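Local atomic coordinates of hypothetical acetyltransferase (Shewanella oneidensis, PDB entry 1T82), a protein that is probably a thioesterase or acyltransferase of the hotdog family, of unproven substrate, built as an alpha-beta dimer. Residues F31-A35 against G63-I68; I68-G73 against E132-F136; I90-H96 against F145-S151. One frame throughout, in Å; residues are numbered along the deposited sequence.

Contact 1 of 3, residues F31-A35 against G63-I68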
# COMPACT_ATOMS: atom_id res chain seq x y z
N PHE B 31 -3.73 -1.62 -13.46
CA PHE B 31 -3.25 -0.28 -13.77
C PHE B 31 -1.75 -0.19 -13.45
O PHE B 31 -0.99 0.41 -14.21
CB PHE B 31 -4.02 0.78 -12.97
CG PHE B 31 -3.47 2.16 -13.13
CD1 PHE B 31 -2.48 2.64 -12.27
CD2 PHE B 31 -3.89 2.98 -14.18
CE1 PHE B 31 -1.91 3.89 -12.45
CE2 PHE B 31 -3.33 4.24 -14.37
CZ PHE B 31 -2.33 4.70 -13.50
N MSE B 32 -1.34 -0.81 -12.35
CA MSE B 32 0.06 -0.80 -11.94
C MSE B 32 0.92 -1.75 -12.76
O MSE B 32 2.15 -1.75 -12.64
CB MSE B 32 0.17 -1.17 -10.45
CG MSE B 32 -0.37 -0.13 -9.49
SE MSE B 32 -0.04 -0.63 -7.66
CE MSE B 32 -0.71 0.95 -6.77
N GLN B 33 0.28 -2.56 -13.60
CA GLN B 33 0.97 -3.52 -14.46
C GLN B 33 1.86 -4.49 -13.67
O GLN B 33 2.96 -4.83 -14.11
CB GLN B 33 1.79 -2.79 -15.52
CG GLN B 33 0.93 -1.98 -16.49
CD GLN B 33 0.14 -2.84 -17.46
OE1 GLN B 33 0.02 -4.05 -17.29
NE2 GLN B 33 -0.40 -2.21 -18.50
N ILE B 34 1.37 -4.92 -12.52
CA ILE B 34 2.11 -5.86 -11.68
C ILE B 34 2.01 -7.26 -12.28
O ILE B 34 0.92 -7.70 -12.66
CB ILE B 34 1.54 -5.87 -10.25
CG1 ILE B 34 1.62 -4.46 -9.66
CG2 ILE B 34 2.31 -6.86 -9.38
CD1 ILE B 34 0.96 -4.29 -8.31
N ALA B 35 3.14 -7.94 -12.37
CA ALA B 35 3.13 -9.28 -12.93
C ALA B 35 4.24 -10.14 -12.35
O ALA B 35 5.31 -9.65 -12.01
CB ALA B 35 3.27 -9.22 -14.45
N GLY B 63 2.97 4.15 -2.22
CA GLY B 63 1.79 3.31 -2.26
C GLY B 63 1.94 2.15 -3.22
O GLY B 63 1.45 1.06 -2.97
N SER B 64 2.61 2.39 -4.35
CA SER B 64 2.81 1.33 -5.32
C SER B 64 3.80 0.32 -4.76
O SER B 64 3.61 -0.89 -4.93
CB SER B 64 3.33 1.91 -6.64
OG SER B 64 2.35 2.72 -7.26
N ILE B 65 4.84 0.81 -4.10
CA ILE B 65 5.84 -0.07 -3.50
C ILE B 65 5.11 -1.03 -2.55
O ILE B 65 5.27 -2.24 -2.63
CB ILE B 65 6.90 0.74 -2.72
CG1 ILE B 65 7.76 1.54 -3.71
CG2 ILE B 65 7.78 -0.19 -1.88
CD1 ILE B 65 8.81 2.42 -3.05
N TYR B 66 4.30 -0.47 -1.65
CA TYR B 66 3.56 -1.29 -0.69
C TYR B 66 2.63 -2.27 -1.39
O TYR B 66 2.57 -3.46 -1.06
CB TYR B 66 2.72 -0.41 0.23
CG TYR B 66 1.84 -1.21 1.18
CD1 TYR B 66 2.32 -1.60 2.44
CD2 TYR B 66 0.55 -1.58 0.82
CE1 TYR B 66 1.51 -2.33 3.31
CE2 TYR B 66 -0.26 -2.32 1.68
CZ TYR B 66 0.23 -2.69 2.92
OH TYR B 66 -0.56 -3.39 3.79
N THR B 67 1.88 -1.77 -2.37
CA THR B 67 0.93 -2.62 -3.06
C THR B 67 1.58 -3.80 -3.76
O THR B 67 1.09 -4.92 -3.66
CB THR B 67 0.10 -1.82 -4.08
OG1 THR B 67 -0.67 -0.83 -3.38
CG2 THR B 67 -0.84 -2.74 -4.84
N ILE B 68 2.68 -3.58 -4.47
CA ILE B 68 3.32 -4.70 -5.14
C ILE B 68 3.85 -5.70 -4.12
O ILE B 68 3.79 -6.91 -4.35
CB ILE B 68 4.46 -4.23 -6.10
CG1 ILE B 68 5.09 -5.44 -6.80
CG2 ILE B 68 5.53 -3.47 -5.34
CD1 ILE B 68 5.99 -5.06 -7.97
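M32 and I34 follow helix 27-31 and face helix 62-84, with M32 CA 7.5 Å from S64 CA and I34 CA 6.8 Å from I68 CA. Between them, Q33 ends the short helix in a Schellman motif. Its positive phi of 56° turns the chain, and both neighbouring residues direct their side chains at the helix. M32, a selenomethionine, reaches out as an extended chain and meets T67 at about a right angle. Its selenium SE lies 3.6 Å from T67 CG2. The terminal methyl CE goes further and stops 3.6 Å from S64 OG. S64 OG is itself hydrogen-bonded to N53 ND2, so its polar end is satisfied elsewhere. T67 OG1 is turned back onto the helix, where it donates to G63 O at 2.9 Å. T67 N donates to the same carbonyl oxygen from the opposite face of its plane. The OG1 bond fixes the rotation of the threonine, which leaves T67 CG2, anti to its N, turned to the selenium. I34 packs next to it, on I68 and the methyl of T67. Its CD1 sits 4.0 Å from I68 CA, and its branch CG2 meets I68 CG1 at 4.0 Å. No hydrogen bond joins the two segments; the contact is largely apolar and buried. W22 of helix 12-25 also packs on I34, while V28 of the second subunit touches both M32 and S64. The pairing ties the N-terminal helical region to the long central helix that the sheet wraps in the hotdog fold.

Contact 2 of 3, residues I68-G73 against E132-F136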
# COMPACT_ATOMS: atom_id res chain seq x y z
N ILE B 68 2.68 -3.58 -4.47
CA ILE B 68 3.32 -4.70 -5.14
C ILE B 68 3.85 -5.70 -4.12
O ILE B 68 3.79 -6.91 -4.35
CB ILE B 68 4.46 -4.23 -6.10
CG1 ILE B 68 5.09 -5.44 -6.80
CG2 ILE B 68 5.53 -3.47 -5.34
CD1 ILE B 68 5.99 -5.06 -7.97
N MSE B 69 4.35 -5.22 -2.99
CA MSE B 69 4.86 -6.13 -1.97
C MSE B 69 3.73 -6.93 -1.34
O MSE B 69 3.87 -8.13 -1.13
CB MSE B 69 5.65 -5.36 -0.91
CG MSE B 69 6.88 -4.70 -1.50
SE MSE B 69 7.94 -3.64 -0.29
CE MSE B 69 9.26 -4.97 0.22
N THR B 70 2.61 -6.29 -1.04
CA THR B 70 1.52 -7.03 -0.45
C THR B 70 0.93 -8.04 -1.43
O THR B 70 0.53 -9.13 -1.02
CB THR B 70 0.41 -6.11 0.09
OG1 THR B 70 -0.52 -6.90 0.84
CG2 THR B 70 -0.32 -5.41 -1.05
N LEU B 71 0.88 -7.71 -2.72
CA LEU B 71 0.36 -8.67 -3.70
C LEU B 71 1.33 -9.83 -3.88
O LEU B 71 0.91 -10.96 -4.16
CB LEU B 71 0.10 -7.99 -5.05
CG LEU B 71 -1.20 -7.18 -5.15
CD1 LEU B 71 -1.17 -6.36 -6.43
CD2 LEU B 71 -2.41 -8.11 -5.14
N THR B 72 2.62 -9.58 -3.70
CA THR B 72 3.61 -10.63 -3.83
C THR B 72 3.44 -11.63 -2.68
O THR B 72 3.47 -12.84 -2.89
CB THR B 72 5.05 -10.05 -3.85
OG1 THR B 72 5.22 -9.28 -5.05
CG2 THR B 72 6.09 -11.17 -3.84
N GLY B 73 3.22 -11.11 -1.48
CA GLY B 73 3.02 -11.97 -0.33
C GLY B 73 1.73 -12.76 -0.51
O GLY B 73 1.70 -13.98 -0.34
N GLU B 132 7.79 -12.49 4.70
CA GLU B 132 8.71 -11.37 4.59
C GLU B 132 8.92 -11.12 3.11
O GLU B 132 9.27 -12.04 2.37
CB GLU B 132 10.04 -11.71 5.24
CG GLU B 132 11.04 -10.58 5.20
CD GLU B 132 12.31 -10.93 5.94
OE1 GLU B 132 13.08 -11.77 5.42
OE2 GLU B 132 12.52 -10.39 7.04
N VAL B 133 8.69 -9.89 2.67
CA VAL B 133 8.87 -9.55 1.27
C VAL B 133 9.95 -8.48 1.18
O VAL B 133 9.98 -7.56 1.99
CB VAL B 133 7.57 -9.00 0.65
CG1 VAL B 133 7.79 -8.71 -0.83
CG2 VAL B 133 6.43 -10.00 0.83
N GLN B 134 10.85 -8.62 0.21
CA GLN B 134 11.92 -7.64 0.03
C GLN B 134 11.87 -7.07 -1.38
O GLN B 134 11.58 -7.79 -2.33
CB GLN B 134 13.29 -8.27 0.27
CG GLN B 134 13.51 -8.75 1.69
CD GLN B 134 14.95 -9.13 1.94
OE1 GLN B 134 15.50 -9.99 1.25
NE2 GLN B 134 15.56 -8.50 2.93
N LEU B 135 12.16 -5.78 -1.51
CA LEU B 135 12.16 -5.15 -2.82
C LEU B 135 13.56 -4.65 -3.15
O LEU B 135 14.16 -3.90 -2.38
CB LEU B 135 11.15 -4.00 -2.84
CG LEU B 135 10.94 -3.26 -4.17
CD1 LEU B 135 9.52 -2.72 -4.24
CD2 LEU B 135 11.96 -2.13 -4.30
N PHE B 136 14.06 -5.08 -4.30
CA PHE B 136 15.39 -4.69 -4.76
C PHE B 136 15.32 -3.92 -6.07
O PHE B 136 14.41 -4.13 -6.87
CB PHE B 136 16.27 -5.93 -4.99
CG PHE B 136 16.42 -6.80 -3.78
CD1 PHE B 136 15.45 -7.75 -3.46
CD2 PHE B 136 17.53 -6.68 -2.95
CE1 PHE B 136 15.58 -8.56 -2.34
CE2 PHE B 136 17.67 -7.48 -1.82
CZ PHE B 136 16.69 -8.43 -1.52
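M69, a selenomethionine, sets its terminal methyl CE on the backbone from V133 O to L135 N. CG is anti to the carbonyl carbon, and the chain then bends at its end, with chi3 at 95°. The bend brings CE down onto the strand. It lies 3.2 Å from V133 O and 3.5 Å from L135 N, a close fit against the peptide groups. The same methyl is 3.7 Å from L135 CB, where the two side chains cross at about a right angle. The V133 and M69 side chains slide past each other in opposite directions. V133 CG1 packs on M69 CB at 4.0 Å. V133 CG2 reaches the helix backbone, 3.7 Å from M69 O and 4.1 Å from G73 CA. T72 adds its methyl CG2 beside V133 CG1. Its hydroxyl OG1 faces the helix instead and donates to I68 O at 2.9 Å. T72 N donates to that oxygen too, from the other face of the carbonyl plane. At the other end of the contact, I68 CG2 meets L135 CD1. The contact contains no hydrogen bond between helix and strand. The two short axes approach to 8.5 Å, and their directions differ by 136°. Around this pair, F145 of strand 140-152 touches both M69 and V133. V109 of strand 108-112, on the other side of strand 127-137 in the sheet, packs on I68, T72 and V133. V46 of strand 43-47 touches I68 and T72, so helix 62-84 lies across strands 43-47, 108-112, 127-137 and 140-152.

Contact 3 of 3, residues I90-H96 against F145-S151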
# COMPACT_ATOMS: atom_id res chain seq x y z
N ILE B 90 -7.62 -15.58 1.33
CA ILE B 90 -6.42 -14.96 1.91
C ILE B 90 -6.62 -13.47 2.17
O ILE B 90 -6.95 -12.71 1.26
CB ILE B 90 -5.22 -15.13 0.96
CG1 ILE B 90 -5.06 -16.60 0.59
CG2 ILE B 90 -3.94 -14.60 1.61
CD1 ILE B 90 -4.09 -16.87 -0.55
N VAL B 91 -6.42 -13.05 3.42
CA VAL B 91 -6.59 -11.65 3.78
C VAL B 91 -5.42 -11.14 4.60
O VAL B 91 -4.99 -11.80 5.55
CB VAL B 91 -7.90 -11.46 4.59
CG1 VAL B 91 -8.13 -9.98 4.86
CG2 VAL B 91 -9.07 -12.06 3.83
N LEU B 92 -4.89 -9.98 4.24
CA LEU B 92 -3.78 -9.42 5.00
C LEU B 92 -4.34 -8.81 6.28
O LEU B 92 -5.24 -7.96 6.23
CB LEU B 92 -3.06 -8.34 4.17
CG LEU B 92 -1.90 -7.60 4.84
CD1 LEU B 92 -0.76 -8.56 5.19
CD2 LEU B 92 -1.40 -6.52 3.88
N ALA B 93 -3.83 -9.24 7.42
CA ALA B 93 -4.30 -8.75 8.71
C ALA B 93 -3.51 -7.54 9.19
O ALA B 93 -4.08 -6.56 9.66
CB ALA B 93 -4.22 -9.86 9.74
N ASP B 94 -2.19 -7.62 9.10
CA ASP B 94 -1.35 -6.51 9.53
C ASP B 94 -0.03 -6.55 8.79
O ASP B 94 0.45 -7.61 8.39
CB ASP B 94 -1.11 -6.57 11.04
CG ASP B 94 -0.48 -7.86 11.48
OD1 ASP B 94 -1.16 -8.91 11.41
OD2 ASP B 94 0.70 -7.84 11.89
N ALA B 95 0.56 -5.38 8.60
CA ALA B 95 1.82 -5.31 7.90
C ALA B 95 2.65 -4.13 8.34
O ALA B 95 2.12 -3.12 8.81
CB ALA B 95 1.56 -5.24 6.40
N HIS B 96 3.95 -4.28 8.18
CA HIS B 96 4.90 -3.24 8.52
C HIS B 96 5.81 -3.07 7.32
O HIS B 96 6.29 -4.06 6.75
CB HIS B 96 5.72 -3.64 9.74
CG HIS B 96 6.79 -2.66 10.10
ND1 HIS B 96 6.55 -1.32 10.25
CD2 HIS B 96 8.12 -2.84 10.33
CE1 HIS B 96 7.67 -0.70 10.56
NE2 HIS B 96 8.64 -1.60 10.62
N PHE B 145 9.30 -5.50 3.91
CA PHE B 145 7.90 -5.72 4.25
C PHE B 145 7.69 -6.97 5.09
O PHE B 145 8.28 -8.02 4.82
CB PHE B 145 7.11 -5.79 2.94
CG PHE B 145 5.65 -6.14 3.10
CD1 PHE B 145 5.24 -7.47 3.21
CD2 PHE B 145 4.68 -5.15 3.03
CE1 PHE B 145 3.88 -7.81 3.25
CE2 PHE B 145 3.32 -5.47 3.07
CZ PHE B 145 2.92 -6.80 3.18
N ASP B 146 6.86 -6.85 6.11
CA ASP B 146 6.52 -7.97 6.97
C ASP B 146 5.01 -7.99 7.05
O ASP B 146 4.39 -7.02 7.47
CB ASP B 146 7.15 -7.78 8.36
CG ASP B 146 8.64 -8.08 8.35
OD1 ASP B 146 9.00 -9.25 8.14
OD2 ASP B 146 9.44 -7.15 8.55
N GLY B 147 4.41 -9.09 6.62
CA GLY B 147 2.97 -9.18 6.64
C GLY B 147 2.43 -10.45 7.24
O GLY B 147 3.00 -11.53 7.08
N LEU B 148 1.32 -10.32 7.96
CA LEU B 148 0.68 -11.48 8.55
C LEU B 148 -0.58 -11.73 7.73
O LEU B 148 -1.49 -10.90 7.72
CB LEU B 148 0.30 -11.20 10.01
CG LEU B 148 -0.51 -12.31 10.69
CD1 LEU B 148 0.29 -13.60 10.70
CD2 LEU B 148 -0.86 -11.89 12.11
N TYR B 149 -0.62 -12.85 7.02
CA TYR B 149 -1.79 -13.17 6.21
C TYR B 149 -2.62 -14.24 6.91
O TYR B 149 -2.08 -15.12 7.58
CB TYR B 149 -1.38 -13.69 4.82
CG TYR B 149 -0.67 -12.66 3.97
CD1 TYR B 149 0.67 -12.36 4.17
CD2 TYR B 149 -1.36 -11.96 2.98
CE1 TYR B 149 1.32 -11.38 3.41
CE2 TYR B 149 -0.72 -10.98 2.21
CZ TYR B 149 0.61 -10.70 2.43
OH TYR B 149 1.24 -9.72 1.69
N VAL B 150 -3.93 -14.16 6.76
CA VAL B 150 -4.82 -15.13 7.36
C VAL B 150 -5.68 -15.74 6.26
O VAL B 150 -6.32 -15.02 5.50
CB VAL B 150 -5.74 -14.47 8.41
CG1 VAL B 150 -6.71 -15.51 8.98
CG2 VAL B 150 -4.91 -13.85 9.51
N SER B 151 -5.66 -17.06 6.16
CA SER B 151 -6.45 -17.74 5.14
C SER B 151 -7.60 -18.50 5.80
O SER B 151 -7.39 -19.29 6.71
CB SER B 151 -5.59 -18.72 4.35
OG SER B 151 -6.35 -19.35 3.34
O HOH W 1 3.16 -8.17 10.24
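D146 O accepts H96 N at 2.9 Å and also a weak bond from water 1 at 3.2 Å. The same water can also donate to D94 OD2, though it has more acceptors in reach than protons to share. D146 N returns a bond to H96 O, making a hydrogen-bonded antiparallel pair. V91 and V150 form another such pair nearer S151. Between L92 and D94 the register slips by one, a beta bulge. A93 turns to near-helical backbone angles, and A93 N donates to L148 O at 2.9 Å, approaching nearly in line with the C=O bond. L148 N bonds to D94 O, while D94 N is buried with no partner. D94 CG sits between its backbone N and carbonyl carbon (chi1 57°). That places OD1 tightly against L148, 3.1 Å from both CB and CD2. This sheet is the curved one of the hotdog fold, and D94 to H96 continue it into the second subunit. On the helix-facing side, L92 CD1 stands over the Y149 ring centre as a CH-pi contact, 3.8 Å from the centroid. I90 CG2 lies 3.9 Å from Y149 CD2, and Y149 OH is bonded to T70 O of helix 62-84. L92 CD2 comes to the edge of the F145 ring, and A95 CB packs 3.8 Å from F145 CE2.

The three contacts lie around helix 62-84 in one hotdog domain. Contacts 1 and 2 have centres about 10 Å apart and share I68. They use successive parts of the helix. Contact 3 is centred about 11 Å from contact 2 and about 16 Å from contact 1. Along the chain, contact 1 closes before the other two open, whereas contacts 2 and 3 interleave. Strands 127-137 and 140-152 are neighbours in the sheet and join contacts 2 and 3, with V133 N bonded to F145 O. Y66, on the helix segment of contact 1, reaches L92 with its hydroxyl end and F145 with its ring. Contacts 1 and 3 both touch the second subunit, so helix packing and sheet both extend to the dimer interface.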